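Side-chain contact in cysteine synthase (Helicobacter pylori, PDB 6AHI), which uses pyridoxal 5'-phosphate to make cystathionine from O-acetylserine, and probably also makes L-cysteine from O-acetylserine and hydrogen sulfide: residues A[162-165]-A[166-170]. Residues are numbered along the deposited sequence; the frame is centred on the assembly and turned at random.
Sequences PEIV and QELGT
I164 meets L168 one turn further along helix 160-168: CG2 of I164 lies 4.2 Å from CD1 of L168, the two side chains crossing at a slant. CG2 of I164 stands anti to its own backbone N (chi1 -76° for CG1), and that puts the methyl on the L168 side. On the glutamate face, OE2 of E163 and OE1 of E167 sit 4.6 Å apart, and CG of E167 packs 3.5 Å from O of E163. Underneath runs the i to i+4 ladder. L168 N donates a hydrogen bond to O of I164 at 2.8 Å, and I164 O also takes a weak bond from E167 N. G169 N reaches O of V165 at 2.8 Å; this is the helix C-terminus, left through G169 with a positive phi of 73°. Further out, I164 and L168 pack on L289 of strand 287-292 and on strand 31-36, setting this side of the helix on the six-stranded sheet, while V165 leans on helix 183-195. M2 and I3 of the second subunit touch E167 and L168. K35 forms salt bridges to both glutamates and R48 a further one to E163; these cations probably offset the carboxylates' mutual repulsion and favour their ionised forms.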
ATOM      1  N   PRO A 162     -17.184   5.367  14.073  1.00 27.96           N
ATOM      2  CA  PRO A 162     -18.432   4.680  13.734  1.00 27.03           C
ATOM      3  C   PRO A 162     -18.213   3.415  12.898  1.00 26.36           C
ATOM      4  O   PRO A 162     -18.938   2.411  13.027  1.00 24.80           O
ATOM      5  CB  PRO A 162     -19.257   5.708  12.940  1.00 29.22           C
ATOM      6  CG  PRO A 162     -18.642   7.043  13.273  1.00 30.54           C
ATOM      7  CD  PRO A 162     -17.193   6.781  13.644  1.00 30.55           C
ATOM      8  N   GLU A 163     -17.198   3.446  12.045  1.00 25.36           N
ATOM      9  CA  GLU A 163     -16.878   2.286  11.202  1.00 26.82           C
ATOM     10  C   GLU A 163     -16.457   1.110  12.094  1.00 23.06           C
ATOM     11  O   GLU A 163     -16.843  -0.009  11.893  1.00 23.05           O
ATOM     12  CB  GLU A 163     -15.775   2.715  10.230  1.00 28.22           C
ATOM     13  CG  GLU A 163     -15.709   1.957   8.927  1.00 28.94           C
ATOM     14  CD  GLU A 163     -14.507   2.441   8.139  1.00 28.20           C
ATOM     15  OE1 GLU A 163     -14.609   3.451   7.416  1.00 27.14           O
ATOM     16  OE2 GLU A 163     -13.459   1.805   8.274  1.00 28.41           O
ATOM     17  N   ILE A 164     -15.651   1.399  13.109  1.00 23.23           N
ATOM     18  CA  ILE A 164     -15.185   0.389  14.067  1.00 23.64           C
ATOM     19  C   ILE A 164     -16.368  -0.263  14.785  1.00 24.00           C
ATOM     20  O   ILE A 164     -16.424  -1.474  14.895  1.00 24.61           O
ATOM     21  CB  ILE A 164     -14.185   1.006  15.062  1.00 24.73           C
ATOM     22  CG1 ILE A 164     -12.824   1.208  14.383  1.00 25.36           C
ATOM     23  CG2 ILE A 164     -14.084   0.156  16.323  1.00 25.17           C
ATOM     24  CD1 ILE A 164     -11.900   2.146  15.121  1.00 26.70           C
ATOM     25  N   VAL A 165     -17.291   0.544  15.309  1.00 25.32           N
ATOM     26  CA  VAL A 165     -18.414  -0.026  16.032  1.00 26.20           C
ATOM     27  C   VAL A 165     -19.310  -0.816  15.074  1.00 25.86           C
ATOM     28  O   VAL A 165     -19.854  -1.818  15.485  1.00 24.27           O
ATOM     29  CB  VAL A 165     -19.208   1.028  16.821  1.00 28.97           C
ATOM     30  CG1 VAL A 165     -20.444   0.405  17.451  1.00 30.33           C
ATOM     31  CG2 VAL A 165     -18.336   1.661  17.876  1.00 29.14           C
ATOM     32  N   GLN A 166     -19.449  -0.380  13.822  1.00 28.09           N
ATOM     33  CA  GLN A 166     -20.231  -1.170  12.830  1.00 32.96           C
ATOM     34  C   GLN A 166     -19.630  -2.566  12.646  1.00 29.55           C
ATOM     35  O   GLN A 166     -20.361  -3.512  12.528  1.00 31.47           O
ATOM     36  CB  GLN A 166     -20.266  -0.505  11.460  1.00 39.92           C
ATOM     37  CG  GLN A 166     -21.191   0.694  11.397  1.00 51.70           C
ATOM     38  CD  GLN A 166     -21.271   1.266  10.002  1.00 61.11           C
ATOM     39  OE1 GLN A 166     -21.062   0.568   9.003  1.00 53.97           O
ATOM     40  NE2 GLN A 166     -21.575   2.555   9.930  1.00 72.76           N
ATOM     41  N   GLU A 167     -18.296  -2.680  12.603  1.00 27.15           N
ATOM     42  CA  GLU A 167     -17.607  -3.956  12.350  1.00 28.44           C
ATOM     43  C   GLU A 167     -17.506  -4.789  13.642  1.00 25.68           C
ATOM     44  O   GLU A 167     -17.565  -6.008  13.596  1.00 23.12           O
ATOM     45  CB  GLU A 167     -16.148  -3.780  11.901  1.00 32.17           C
ATOM     46  CG  GLU A 167     -15.908  -3.067  10.582  1.00 36.84           C
ATOM     47  CD  GLU A 167     -14.431  -2.743  10.322  1.00 36.80           C
ATOM     48  OE1 GLU A 167     -13.921  -1.835  11.031  1.00 26.68           O
ATOM     49  OE2 GLU A 167     -13.782  -3.430   9.430  1.00 34.64           O
ATOM     50  N   LEU A 168     -17.222  -4.161  14.791  1.00 22.11           N
ATOM     51  CA  LEU A 168     -16.876  -4.940  15.981  1.00 22.16           C
ATOM     52  C   LEU A 168     -17.968  -4.937  17.041  1.00 23.00           C
ATOM     53  O   LEU A 168     -17.879  -5.725  17.967  1.00 25.22           O
ATOM     54  CB  LEU A 168     -15.584  -4.402  16.599  1.00 22.15           C
ATOM     55  CG  LEU A 168     -14.360  -4.427  15.696  1.00 20.64           C
ATOM     56  CD1 LEU A 168     -13.157  -3.901  16.464  1.00 20.02           C
ATOM     57  CD2 LEU A 168     -14.119  -5.831  15.139  1.00 22.61           C
ATOM     58  N   GLY A 169     -18.963  -4.056  16.931  1.00 22.45           N
ATOM     59  CA  GLY A 169     -19.984  -3.912  17.969  1.00 22.96           C
ATOM     60  C   GLY A 169     -19.450  -3.208  19.222  1.00 23.75           C
ATOM     61  O   GLY A 169     -18.395  -2.510  19.194  1.00 25.60           O
ATOM     62  N   THR A 170     -20.132  -3.431  20.346  1.00 23.32           N
ATOM     63  CA  THR A 170     -19.873  -2.734  21.563  1.00 23.11           C
ATOM     64  C   THR A 170     -19.132  -3.616  22.575  1.00 22.50           C
ATOM     65  O   THR A 170     -18.857  -3.150  23.645  1.00 23.07           O
ATOM     66  CB  THR A 170     -21.168  -2.176  22.166  1.00 25.96           C
ATOM     67  OG1 THR A 170     -22.027  -3.257  22.515  1.00 24.90           O
ATOM     68  CG2 THR A 170     -21.885  -1.209  21.244  1.00 27.26           C
TER